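Local coordinates for protein whirlin (Mus musculus, PDB 6FDD) that acts in hearing and vision as a scaffold of the USH2 complex, needed to elongate and maintain hair-cell stereocilia, and is represented here by its HHD2 domain, at residues L33-V47 with I69-V82. Sequence-based numbering, arbitrary orientation. Where two conformers were deposited one is given.
Sequences LAQYRGGTISVEAMV and IISPQDLDRFDHLV
Tyr36 and Asp74 make the central polar link. Tyr36 OH donates to Asp74 OD2 at 2.6 Å, on the anti side of the carboxylate, and accepts from Ser71 N at 3.1 Å. With CG anti to the backbone N (chi1 164°), the ring reaches across from the last turn of helix 23-37 to the residues just before helix 75-81. A water joins the same Asp74 OD2 to Val43 N in the first turn of helix 43-53.

Arg77 and Glu44 form a two-bond salt bridge. Arg77 NE donates to Glu44 OE2 and Arg77 NH2 to Glu44 OE1, both at 2.8 Å and nearly straight. The carboxylate and guanidinium planes lie 14° apart. Val43 CG1 covers one guanidinium face.

Apolar packing centres on Val43, Val47 and Phe78. Val47 CG2 approaches Phe78 CD2 at 3.6 Å, while Val43 CG2 meets the ring edge. Val47 CG1 packs on Val82 CG2. Separately, Leu33 and Ile69 meet beside Leu13 of helix 11-20.

A phenylalanine in place of Tyr36 would probably leave Ser71 N and Asp74 OD2 without this shared partner. The buried hydroxyl both donates and accepts, pinning the chain entering helix 75-81, while the salt bridge borders the apolar packing on its more exposed side.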
ATOM      1  N   LEU A  33      -3.204  -1.522  -5.588  1.00 18.17           N
ATOM      2  CA  LEU A  33      -2.653  -0.209  -5.942  1.00 19.59           C
ATOM      3  C   LEU A  33      -3.151   0.250  -7.331  1.00 23.47           C
ATOM      4  O   LEU A  33      -3.520   1.411  -7.492  1.00 23.34           O
ATOM      5  CB  LEU A  33      -1.127  -0.306  -5.902  1.00 20.46           C
ATOM      6  CG  LEU A  33      -0.427   0.167  -4.595  1.00 27.76           C
ATOM      7  CD1 LEU A  33      -1.050  -0.415  -3.329  1.00 29.34           C
ATOM      8  CD2 LEU A  33       1.032  -0.191  -4.624  1.00 31.52           C
ATOM      9  N   ALA A  34      -3.241  -0.694  -8.309  1.00 20.37           N
ATOM     10  CA  ALA A  34      -3.725  -0.393  -9.661  1.00 19.55           C
ATOM     11  C   ALA A  34      -5.217  -0.107  -9.662  1.00 21.11           C
ATOM     12  O   ALA A  34      -5.663   0.756 -10.419  1.00 20.57           O
ATOM     13  CB  ALA A  34      -3.384  -1.525 -10.623  1.00 20.58           C
ATOM     14  N   GLN A  35      -5.994  -0.807  -8.802  1.00 17.06           N
ATOM     15  CA  GLN A  35      -7.443  -0.578  -8.680  1.00 16.96           C
ATOM     16  C   GLN A  35      -7.682   0.820  -8.093  1.00 21.15           C
ATOM     17  O   GLN A  35      -8.613   1.508  -8.505  1.00 21.84           O
ATOM     18  CB  GLN A  35      -8.092  -1.658  -7.776  1.00 17.99           C
ATOM     19  CG  GLN A  35      -8.153  -3.057  -8.409  1.00 21.68           C
ATOM     20  CD  GLN A  35      -9.130  -3.193  -9.559  1.00 31.39           C
ATOM     21  OE1 GLN A  35     -10.329  -3.026  -9.407  1.00 29.45           O
ATOM     22  NE2 GLN A  35      -8.647  -3.556 -10.730  1.00 23.70           N
ATOM     23  N   TYR A  36      -6.836   1.223  -7.133  1.00 18.65           N
ATOM     24  CA  TYR A  36      -6.907   2.548  -6.522  1.00 18.14           C
ATOM     25  C   TYR A  36      -6.523   3.612  -7.586  1.00 20.26           C
ATOM     26  O   TYR A  36      -7.287   4.538  -7.809  1.00 19.32           O
ATOM     27  CB  TYR A  36      -5.967   2.651  -5.323  1.00 19.26           C
ATOM     28  CG  TYR A  36      -5.694   4.080  -4.895  1.00 22.25           C
ATOM     29  CD1 TYR A  36      -6.705   4.873  -4.355  1.00 24.43           C
ATOM     30  CD2 TYR A  36      -4.436   4.655  -5.078  1.00 23.80           C
ATOM     31  CE1 TYR A  36      -6.470   6.205  -4.012  1.00 24.88           C
ATOM     32  CE2 TYR A  36      -4.187   5.981  -4.727  1.00 24.37           C
ATOM     33  CZ  TYR A  36      -5.206   6.750  -4.197  1.00 29.02           C
ATOM     34  OH  TYR A  36      -4.944   8.047  -3.846  1.00 26.34           O
ATOM     35  N   ARG A  37      -5.397   3.420  -8.271  1.00 18.55           N
ATOM     36  CA  ARG A  37      -4.921   4.368  -9.302  1.00 19.91           C
ATOM     37  C   ARG A  37      -5.925   4.528 -10.443  1.00 24.30           C
ATOM     38  O   ARG A  37      -6.115   5.643 -10.924  1.00 26.29           O
ATOM     39  CB  ARG A  37      -3.543   3.923  -9.825  1.00 23.43           C
ATOM     40  CG  ARG A  37      -2.435   4.945  -9.632  1.00 43.80           C
ATOM     41  CD  ARG A  37      -1.071   4.311  -9.786  1.00 62.89           C
ATOM     42  NE  ARG A  37      -0.324   4.845 -10.926  1.00 79.69           N
ATOM     43  CZ  ARG A  37       0.492   5.890 -10.859  1.00100.51           C
ATOM     44  NH1 ARG A  37       0.655   6.543  -9.713  1.00 88.34           N
ATOM     45  NH2 ARG A  37       1.140   6.302 -11.940  1.00 92.00           N
ATOM     46  N   GLY A  38      -6.625   3.438 -10.785  1.00 21.75           N
ATOM     47  CA  GLY A  38      -7.653   3.384 -11.819  1.00 21.44           C
ATOM     48  C   GLY A  38      -8.986   3.988 -11.422  1.00 25.42           C
ATOM     49  O   GLY A  38      -9.887   4.080 -12.252  1.00 23.73           O
ATOM     50  N   GLY A  39      -9.131   4.353 -10.139  1.00 23.02           N
ATOM     51  CA  GLY A  39     -10.345   4.964  -9.606  1.00 22.26           C
ATOM     52  C   GLY A  39     -11.462   4.013  -9.210  1.00 25.34           C
ATOM     53  O   GLY A  39     -12.559   4.477  -8.872  1.00 24.89           O
ATOM     54  N   THR A  40     -11.216   2.686  -9.262  1.00 21.73           N
ATOM     55  CA  THR A  40     -12.240   1.665  -8.957  1.00 21.46           C
ATOM     56  C   THR A  40     -12.544   1.617  -7.474  1.00 22.71           C
ATOM     57  O   THR A  40     -13.691   1.370  -7.094  1.00 21.87           O
ATOM     58  CB  THR A  40     -11.791   0.272  -9.455  1.00 27.66           C
ATOM     59  OG1 THR A  40     -11.511   0.375 -10.842  1.00 30.68           O
ATOM     60  CG2 THR A  40     -12.853  -0.800  -9.245  1.00 25.79           C
ATOM     61  N   ILE A  41     -11.520   1.825  -6.639  1.00 18.14           N
ATOM     62  CA  ILE A  41     -11.667   1.760  -5.174  1.00 16.09           C
ATOM     63  C   ILE A  41     -11.123   3.033  -4.512  1.00 19.27           C
ATOM     64  O   ILE A  41     -10.199   3.660  -5.027  1.00 19.68           O
ATOM     65  CB  ILE A  41     -11.014   0.462  -4.580  1.00 17.23           C
ATOM     66  CG1 ILE A  41      -9.476   0.473  -4.690  1.00 17.38           C
ATOM     67  CG2 ILE A  41     -11.638  -0.822  -5.224  1.00 19.10           C
ATOM     68  CD1 ILE A  41      -8.726  -0.752  -4.049  1.00 21.42           C
ATOM     69  N   SER A  42     -11.703   3.394  -3.368  1.00 16.71           N
ATOM     70  CA  SER A  42     -11.252   4.538  -2.574  1.00 16.21           C
ATOM     71  C   SER A  42      -9.899   4.243  -1.930  1.00 19.00           C
ATOM     72  O   SER A  42      -9.520   3.085  -1.786  1.00 18.09           O
ATOM     73  CB  SER A  42     -12.264   4.830  -1.465  1.00 20.43           C
ATOM     74  OG  SER A  42     -12.259   3.775  -0.518  1.00 22.71           O
ATOM     75  N   VAL A  43      -9.190   5.305  -1.473  1.00 17.81           N
ATOM     76  CA  VAL A  43      -7.932   5.128  -0.738  1.00 16.92           C
ATOM     77  C   VAL A  43      -8.186   4.247   0.531  1.00 19.12           C
ATOM     78  O   VAL A  43      -7.344   3.431   0.880  1.00 17.92           O
ATOM     79  CB  VAL A  43      -7.245   6.491  -0.395  1.00 20.18           C
ATOM     80  CG1 VAL A  43      -8.090   7.340   0.561  1.00 19.30           C
ATOM     81  CG2 VAL A  43      -5.838   6.277   0.145  1.00 19.86           C
ATOM     82  N   GLU A  44      -9.362   4.400   1.172  1.00 17.52           N
ATOM     83  CA  GLU A  44      -9.705   3.622   2.371  1.00 17.75           C
ATOM     84  C   GLU A  44      -9.890   2.151   2.049  1.00 19.64           C
ATOM     85  O   GLU A  44      -9.368   1.306   2.775  1.00 18.64           O
ATOM     86  CB  GLU A  44     -10.970   4.166   3.053  1.00 19.24           C
ATOM     87  CG  GLU A  44     -10.808   5.562   3.636  1.00 22.88           C
ATOM     88  CD  GLU A  44     -11.096   6.701   2.677  1.00 34.02           C
ATOM     89  OE1 GLU A  44     -11.553   6.436   1.538  1.00 28.03           O
ATOM     90  OE2 GLU A  44     -10.940   7.866   3.097  1.00 33.81           O
ATOM     91  N   ALA A  45     -10.613   1.829   0.953  1.00 19.35           N
ATOM     92  CA  ALA A  45     -10.804   0.423   0.560  1.00 19.02           C
ATOM     93  C   ALA A  45      -9.433  -0.203   0.257  1.00 21.05           C
ATOM     94  O   ALA A  45      -9.169  -1.349   0.650  1.00 19.83           O
ATOM     95  CB  ALA A  45     -11.736   0.324  -0.632  1.00 19.36           C
HETATM   96  N   MSE A  46      -8.539   0.577  -0.380  1.00 17.10           N
HETATM   97  CA  MSE A  46      -7.190   0.100  -0.692  0.75 16.10           C
HETATM   98  C   MSE A  46      -6.399  -0.184   0.588  1.00 19.66           C
HETATM   99  O   MSE A  46      -5.740  -1.233   0.701  1.00 19.01           O
HETATM  100  CB  MSE A  46      -6.451   1.121  -1.584  0.75 17.67           C
HETATM  101  CG  MSE A  46      -5.144   0.573  -2.149  0.75 23.98           C
HETATM  102 SE   MSE A  46      -3.868   2.010  -2.455  0.75 32.22          SE
HETATM  103  CE  MSE A  46      -3.555   2.582  -0.568  0.75 28.79           C
ATOM    104  N   VAL A  47      -6.453   0.752   1.564  1.00 16.74           N
ATOM    105  CA  VAL A  47      -5.757   0.597   2.834  1.00 16.98           C
ATOM    106  C   VAL A  47      -6.243  -0.674   3.557  1.00 19.17           C
ATOM    107  O   VAL A  47      -5.417  -1.451   4.048  1.00 18.06           O
ATOM    108  CB  VAL A  47      -5.912   1.869   3.698  1.00 20.38           C
ATOM    109  CG1 VAL A  47      -5.598   1.593   5.165  1.00 20.74           C
ATOM    110  CG2 VAL A  47      -5.013   2.994   3.152  1.00 20.60           C
ATOM    111  N   ILE A  69       3.327   7.048  -3.150  1.00 38.33           N
ATOM    112  CA  ILE A  69       2.787   6.863  -4.496  1.00 38.95           C
ATOM    113  C   ILE A  69       1.277   7.184  -4.617  1.00 43.09           C
ATOM    114  O   ILE A  69       0.766   7.190  -5.739  1.00 43.75           O
ATOM    115  CB  ILE A  69       3.142   5.454  -5.080  1.00 43.07           C
ATOM    116  CG1 ILE A  69       2.578   4.281  -4.248  1.00 43.64           C
ATOM    117  CG2 ILE A  69       4.658   5.305  -5.261  1.00 45.02           C
ATOM    118  CD1 ILE A  69       1.191   3.807  -4.633  1.00 53.59           C
ATOM    119  N   ILE A  70       0.573   7.461  -3.499  1.00 39.01           N
ATOM    120  CA  ILE A  70      -0.859   7.798  -3.544  1.00 38.77           C
ATOM    121  C   ILE A  70      -1.079   9.288  -3.930  1.00 43.02           C
ATOM    122  O   ILE A  70      -0.161  10.100  -3.770  1.00 43.48           O
ATOM    123  CB  ILE A  70      -1.640   7.379  -2.258  1.00 41.46           C
ATOM    124  CG1 ILE A  70      -1.293   8.249  -1.040  1.00 41.21           C
ATOM    125  CG2 ILE A  70      -1.488   5.887  -1.939  1.00 40.64           C
ATOM    126  CD1 ILE A  70      -2.465   8.934  -0.514  1.00 47.48           C
ATOM    127  N   SER A  71      -2.292   9.641  -4.436  1.00 38.76           N
ATOM    128  CA  SER A  71      -2.612  11.008  -4.867  1.00 38.61           C
ATOM    129  C   SER A  71      -2.480  12.006  -3.707  1.00 41.67           C
ATOM    130  O   SER A  71      -3.004  11.731  -2.626  1.00 39.73           O
ATOM    131  CB  SER A  71      -4.012  11.074  -5.465  1.00 42.92           C
ATOM    132  OG  SER A  71      -4.331  12.390  -5.879  1.00 55.56           O
ATOM    133  N   PRO A  72      -1.783  13.160  -3.895  1.00 38.56           N
ATOM    134  CA  PRO A  72      -1.633  14.132  -2.790  1.00 37.63           C
ATOM    135  C   PRO A  72      -2.931  14.557  -2.099  1.00 38.73           C
ATOM    136  O   PRO A  72      -2.925  14.749  -0.883  1.00 38.43           O
ATOM    137  CB  PRO A  72      -0.933  15.323  -3.457  1.00 39.74           C
ATOM    138  CG  PRO A  72      -0.193  14.724  -4.592  1.00 44.78           C
ATOM    139  CD  PRO A  72      -1.082  13.626  -5.111  1.00 40.66           C
ATOM    140  N   GLN A  73      -4.049  14.650  -2.854  1.00 33.29           N
ATOM    141  CA  GLN A  73      -5.360  15.003  -2.308  1.00 32.17           C
ATOM    142  C   GLN A  73      -5.922  13.903  -1.355  1.00 33.41           C
ATOM    143  O   GLN A  73      -6.858  14.169  -0.603  1.00 33.82           O
ATOM    144  CB  GLN A  73      -6.360  15.330  -3.433  1.00 33.98           C
ATOM    145  CG  GLN A  73      -6.773  14.119  -4.292  1.00 52.88           C
ATOM    146  CD  GLN A  73      -7.947  14.372  -5.224  1.00 75.45           C
ATOM    147  OE1 GLN A  73      -7.976  13.876  -6.352  1.00 69.57           O
ATOM    148  NE2 GLN A  73      -8.964  15.108  -4.775  1.00 67.92           N
ATOM    149  N   ASP A  74      -5.352  12.691  -1.398  1.00 28.73           N
ATOM    150  CA  ASP A  74      -5.782  11.562  -0.543  1.00 27.49           C
ATOM    151  C   ASP A  74      -4.876  11.314   0.665  1.00 29.58           C
ATOM    152  O   ASP A  74      -5.153  10.396   1.449  1.00 26.32           O
ATOM    153  CB  ASP A  74      -5.899  10.271  -1.387  1.00 28.61           C
ATOM    154  CG  ASP A  74      -7.088  10.245  -2.324  1.00 32.08           C
ATOM    155  OD1 ASP A  74      -7.959  11.145  -2.213  1.00 32.47           O
ATOM    156  OD2 ASP A  74      -7.143   9.343  -3.189  1.00 29.29           O
ATOM    157  N   LEU A  75      -3.785  12.112   0.824  1.00 25.54           N
ATOM    158  CA  LEU A  75      -2.831  11.906   1.920  1.00 26.03           C
ATOM    159  C   LEU A  75      -3.452  12.001   3.314  1.00 26.56           C
ATOM    160  O   LEU A  75      -3.162  11.148   4.145  1.00 24.93           O
ATOM    161  CB  LEU A  75      -1.598  12.830   1.810  1.00 26.27           C
ATOM    162  CG  LEU A  75      -0.598  12.428   0.731  1.00 32.56           C
ATOM    163  CD1 LEU A  75       0.417  13.533   0.482  1.00 33.26           C
ATOM    164  CD2 LEU A  75       0.132  11.139   1.104  1.00 36.30           C
ATOM    165  N   ASP A  76      -4.322  12.990   3.553  1.00 25.30           N
ATOM    166  CA  ASP A  76      -4.959  13.151   4.869  1.00 25.40           C
ATOM    167  C   ASP A  76      -5.870  11.963   5.187  1.00 26.37           C
ATOM    168  O   ASP A  76      -5.807  11.447   6.301  1.00 25.15           O
ATOM    169  CB  ASP A  76      -5.715  14.482   4.973  1.00 27.94           C
ATOM    170  CG  ASP A  76      -4.838  15.727   4.934  1.00 36.81           C
ATOM    171  OD1 ASP A  76      -3.600  15.598   5.103  1.00 36.16           O
ATOM    172  OD2 ASP A  76      -5.387  16.828   4.741  1.00 45.06           O
ATOM    173  N   ARG A  77      -6.659  11.490   4.190  1.00 21.88           N
ATOM    174  CA  ARG A  77      -7.502  10.302   4.372  1.00 22.14           C
ATOM    175  C   ARG A  77      -6.633   9.067   4.640  1.00 24.44           C
ATOM    176  O   ARG A  77      -6.919   8.306   5.571  1.00 23.50           O
ATOM    177  CB  ARG A  77      -8.414  10.098   3.168  1.00 20.82           C
ATOM    178  CG  ARG A  77      -9.600  11.060   3.157  1.00 25.23           C
ATOM    179  CD  ARG A  77     -10.203  11.210   1.780  1.00 33.74           C
ATOM    180  NE  ARG A  77     -10.752   9.939   1.299  1.00 33.89           N
ATOM    181  CZ  ARG A  77     -11.250   9.736   0.086  1.00 43.12           C
ATOM    182  NH1 ARG A  77     -11.286  10.725  -0.802  1.00 31.14           N
ATOM    183  NH2 ARG A  77     -11.718   8.544  -0.251  1.00 28.64           N
ATOM    184  N   PHE A  78      -5.520   8.908   3.885  1.00 21.50           N
ATOM    185  CA  PHE A  78      -4.587   7.795   4.083  1.00 20.33           C
ATOM    186  C   PHE A  78      -4.024   7.801   5.516  1.00 26.30           C
ATOM    187  O   PHE A  78      -4.072   6.773   6.206  1.00 24.87           O
ATOM    188  CB  PHE A  78      -3.451   7.853   3.035  1.00 20.77           C
ATOM    189  CG  PHE A  78      -2.443   6.724   3.098  1.00 20.94           C
ATOM    190  CD1 PHE A  78      -1.321   6.814   3.913  1.00 22.94           C
ATOM    191  CD2 PHE A  78      -2.605   5.579   2.321  1.00 22.87           C
ATOM    192  CE1 PHE A  78      -0.387   5.776   3.965  1.00 24.39           C
ATOM    193  CE2 PHE A  78      -1.656   4.551   2.354  1.00 24.15           C
ATOM    194  CZ  PHE A  78      -0.559   4.651   3.178  1.00 22.87           C
ATOM    195  N   ASP A  79      -3.516   8.967   5.971  1.00 22.90           N
ATOM    196  CA  ASP A  79      -2.936   9.154   7.306  1.00 23.11           C
ATOM    197  C   ASP A  79      -3.960   8.930   8.422  1.00 26.24           C
ATOM    198  O   ASP A  79      -3.590   8.486   9.499  1.00 26.31           O
ATOM    199  CB  ASP A  79      -2.310  10.554   7.431  1.00 24.57           C
ATOM    200  CG  ASP A  79      -1.067  10.754   6.580  1.00 32.77           C
ATOM    201  OD1 ASP A  79      -0.479   9.737   6.133  1.00 29.60           O
ATOM    202  OD2 ASP A  79      -0.675  11.927   6.367  1.00 39.19           O
ATOM    203  N   HIS A  80      -5.244   9.197   8.150  1.00 23.29           N
ATOM    204  CA  HIS A  80      -6.291   8.991   9.147  1.00 23.09           C
ATOM    205  C   HIS A  80      -6.476   7.500   9.496  1.00 27.20           C
ATOM    206  O   HIS A  80      -6.879   7.189  10.621  1.00 23.58           O
ATOM    207  CB  HIS A  80      -7.601   9.638   8.705  1.00 24.07           C
ATOM    208  CG  HIS A  80      -8.590   9.854   9.815  1.00 27.67           C
ATOM    209  ND1 HIS A  80      -8.233  10.508  10.997  1.00 29.43           N
ATOM    210  CD2 HIS A  80      -9.900   9.524   9.880  1.00 28.73           C
ATOM    211  CE1 HIS A  80      -9.331  10.541  11.736  1.00 28.04           C
ATOM    212  NE2 HIS A  80     -10.363   9.975  11.105  1.00 28.03           N
ATOM    213  N   LEU A  81      -6.102   6.581   8.567  1.00 25.04           N
ATOM    214  CA  LEU A  81      -6.207   5.127   8.806  1.00 24.46           C
ATOM    215  C   LEU A  81      -4.870   4.450   9.031  1.00 26.91           C
ATOM    216  O   LEU A  81      -4.818   3.424   9.706  1.00 26.39           O
ATOM    217  CB  LEU A  81      -6.937   4.418   7.648  1.00 24.62           C
ATOM    218  CG  LEU A  81      -8.404   4.776   7.397  1.00 29.97           C
ATOM    219  CD1 LEU A  81      -8.989   3.849   6.341  1.00 30.35           C
ATOM    220  CD2 LEU A  81      -9.247   4.679   8.671  1.00 33.35           C
ATOM    221  N   VAL A  82      -3.794   4.993   8.434  1.00 24.11           N
ATOM    222  CA  VAL A  82      -2.444   4.419   8.499  1.00 24.33           C
ATOM    223  C   VAL A  82      -1.589   5.248   9.438  1.00 29.72           C
ATOM    224  O   VAL A  82      -1.295   6.410   9.139  1.00 29.33           O
ATOM    225  CB  VAL A  82      -1.792   4.307   7.088  1.00 28.21           C
ATOM    226  CG1 VAL A  82      -0.381   3.719   7.161  1.00 27.56           C
ATOM    227  CG2 VAL A  82      -2.668   3.506   6.127  1.00 28.22           C
TER
HETATM  228  O   HOH W   1      -9.399   7.739  -2.879  1.00 27.54           O
HETATM  229  O   HOH W   2      -9.511   7.862   5.434  1.00 47.71           O